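Local coordinates for protein aminotransferase (Bacillus subtilis, PDB 6L1O) that is a pyridoxal-phosphate-dependent aminotransferase encoded in the operon for biosynthesis of the dipeptide antibiotic bacilysin, at residues Leu313-Glu318 with Val326-Pro331. Numbering follows the deposited sequence.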
loop_
_atom_site.group_PDB
_atom_site.type_symbol
_atom_site.label_atom_id
_atom_site.label_comp_id
_atom_site.label_asym_id
_atom_site.label_seq_id
_atom_site.Cartn_x
_atom_site.Cartn_y
_atom_site.Cartn_z
ATOM N N LEU B 313 -1.023 39.095 21.004
ATOM C CA LEU B 313 -0.827 39.556 19.605
ATOM C C LEU B 313 -1.958 40.424 19.138
ATOM O O LEU B 313 -1.818 41.099 18.107
ATOM C CB LEU B 313 -0.689 38.371 18.662
ATOM C CG LEU B 313 0.370 37.351 18.979
ATOM C CD1 LEU B 313 0.264 36.146 18.045
ATOM C CD2 LEU B 313 1.750 37.968 18.906
ATOM N N GLY B 314 -3.100 40.387 19.834
ATOM C CA GLY B 314 -4.319 40.970 19.275
ATOM C C GLY B 314 -4.871 40.189 18.081
ATOM O O GLY B 314 -5.601 40.730 17.253
ATOM N N TRP B 315 -4.521 38.895 18.002
ATOM C CA TRP B 315 -4.950 38.007 16.892
ATOM C C TRP B 315 -6.167 37.173 17.303
ATOM O O TRP B 315 -6.025 36.157 17.978
ATOM C CB TRP B 315 -3.799 37.096 16.465
ATOM C CG TRP B 315 -3.963 36.415 15.126
ATOM C CD1 TRP B 315 -5.006 36.570 14.247
ATOM C CD2 TRP B 315 -3.041 35.548 14.504
ATOM N NE1 TRP B 315 -4.779 35.819 13.109
ATOM C CE2 TRP B 315 -3.575 35.194 13.240
ATOM C CE3 TRP B 315 -1.792 35.015 14.879
ATOM C CZ2 TRP B 315 -2.933 34.335 12.383
ATOM C CZ3 TRP B 315 -1.152 34.131 14.001
ATOM C CH2 TRP B 315 -1.728 33.816 12.772
ATOM N N LYS B 316 -7.361 37.616 16.917
ATOM C CA LYS B 316 -8.572 36.951 17.337
ATOM C C LYS B 316 -8.834 35.776 16.367
ATOM O O LYS B 316 -8.760 35.945 15.160
ATOM C CB LYS B 316 -9.782 37.929 17.366
ATOM N N MET B 317 -9.098 34.600 16.919
ATOM C CA MET B 317 -9.317 33.360 16.128
ATOM C C MET B 317 -10.591 32.724 16.619
ATOM O O MET B 317 -10.844 32.682 17.808
ATOM C CB MET B 317 -8.164 32.363 16.321
ATOM C CG MET B 317 -6.798 32.858 15.906
ATOM S SD MET B 317 -5.461 31.806 16.549
ATOM C CE MET B 317 -4.032 32.582 15.844
ATOM N N GLU B 318 -11.392 32.218 15.701
ATOM C CA GLU B 318 -12.550 31.424 16.049
ATOM C C GLU B 318 -12.051 30.091 16.580
ATOM O O GLU B 318 -11.094 29.563 16.070
ATOM C CB GLU B 318 -13.435 31.170 14.811
ATOM C CG GLU B 318 -14.907 31.017 15.139
ATOM C CD GLU B 318 -15.537 32.368 15.428
ATOM O OE1 GLU B 318 -15.506 33.238 14.527
ATOM O OE2 GLU B 318 -16.042 32.569 16.543
ATOM N N VAL B 326 -6.617 25.158 14.039
ATOM C CA VAL B 326 -7.198 26.501 14.155
ATOM C C VAL B 326 -7.055 27.171 12.789
ATOM O O VAL B 326 -5.990 27.187 12.215
ATOM C CB VAL B 326 -6.491 27.337 15.253
ATOM C CG1 VAL B 326 -7.076 28.778 15.353
ATOM C CG2 VAL B 326 -6.577 26.632 16.603
ATOM N N TRP B 327 -8.159 27.664 12.248
ATOM C CA TRP B 327 -8.196 28.322 10.906
ATOM C C TRP B 327 -8.238 29.833 11.151
ATOM O O TRP B 327 -9.252 30.337 11.629
ATOM C CB TRP B 327 -9.434 27.821 10.187
ATOM C CG TRP B 327 -9.706 28.197 8.759
ATOM C CD1 TRP B 327 -10.852 28.787 8.288
ATOM C CD2 TRP B 327 -8.882 27.941 7.592
ATOM N NE1 TRP B 327 -10.777 28.922 6.931
ATOM C CE2 TRP B 327 -9.586 28.402 6.481
ATOM C CE3 TRP B 327 -7.629 27.338 7.394
ATOM C CZ2 TRP B 327 -9.072 28.309 5.168
ATOM C CZ3 TRP B 327 -7.110 27.257 6.137
ATOM C CH2 TRP B 327 -7.845 27.739 5.011
ATOM N N ALA B 328 -7.107 30.511 10.938
ATOM C CA ALA B 328 -6.900 31.892 11.394
ATOM C C ALA B 328 -6.773 32.858 10.210
ATOM O O ALA B 328 -6.048 32.574 9.257
ATOM C CB ALA B 328 -5.616 32.004 12.194
ATOM N N GLU B 329 -7.482 33.978 10.275
ATOM C CA GLU B 329 -7.368 35.003 9.229
ATOM C C GLU B 329 -6.000 35.662 9.262
ATOM O O GLU B 329 -5.434 35.886 10.342
ATOM C CB GLU B 329 -8.459 36.051 9.391
ATOM C CG GLU B 329 -9.823 35.598 8.921
ATOM C CD GLU B 329 -10.839 36.770 8.896
ATOM O OE1 GLU B 329 -10.737 37.653 8.003
ATOM O OE2 GLU B 329 -11.727 36.793 9.750
ATOM N N ILE B 330 -5.437 35.943 8.092
ATOM C CA ILE B 330 -4.146 36.622 8.007
ATOM C C ILE B 330 -4.376 38.167 8.147
ATOM O O ILE B 330 -5.505 38.609 8.019
ATOM C CB ILE B 330 -3.408 36.306 6.732
ATOM C CG1 ILE B 330 -4.077 37.014 5.529
ATOM C CG2 ILE B 330 -3.354 34.803 6.512
ATOM C CD1 ILE B 330 -3.362 36.716 4.217
ATOM N N PRO B 331 -3.343 38.934 8.512
ATOM C CA PRO B 331 -3.528 40.386 8.637
ATOM C C PRO B 331 -3.842 41.015 7.288
ATOM O O PRO B 331 -3.274 40.643 6.292
ATOM C CB PRO B 331 -2.179 40.880 9.133
ATOM C CG PRO B 331 -1.524 39.674 9.757
ATOM C CD PRO B 331 -1.971 38.540 8.906
HETATM O O HOH W 1 -8.749 34.625 12.896
HETATM O O HOH W 2 -10.493 27.839 14.023
HETATM O O HOH W 3 -10.367 32.428 12.967
#
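Trp315, with CG anti to its own nitrogen (chi1 -164°), reaches across to Ala328 and Glu329, while Met317 sets CG beside its nitrogen (chi1 -60°) and runs extended past Val326 and Ala328 to the indole of Trp315. The indole NE1 donates to the backbone O of Glu329 at 2.8 Å. Its N-H...O angle is a moderately bent 142°, with the oxygen somewhat out of the ring plane. Ala328 CB lies obliquely to the same ring, 3.6 Å from CZ2. Met317 CE sits over the centre of one indole face, a CH-pi contact within the loop, and the thioether crosses Val326 at about a right angle, with SD 3.6 Å from CG1. Instead of direct backbone bonds, three waters join the loop to the strand. One links Lys316 O to Glu329 N, a second Glu318 O to Trp327 N, and a third takes the N-H of Glu318 and donates to Trp327 O, 2.7 Å away. Strand 325-329 is an outermost strand of its small antiparallel sheet, paired with 365-369 on its other side. Phe391 stacks on Trp315, and Ile368 touches both Trp315 and Met317. The loop after helix 289-313 is thus fixed to the strand by one indole bond and an apolar patch, while waters and the indole N-H together serve edge-strand groups (Trp327 N and O, Glu329 N and O) that a neighbouring strand could otherwise bond.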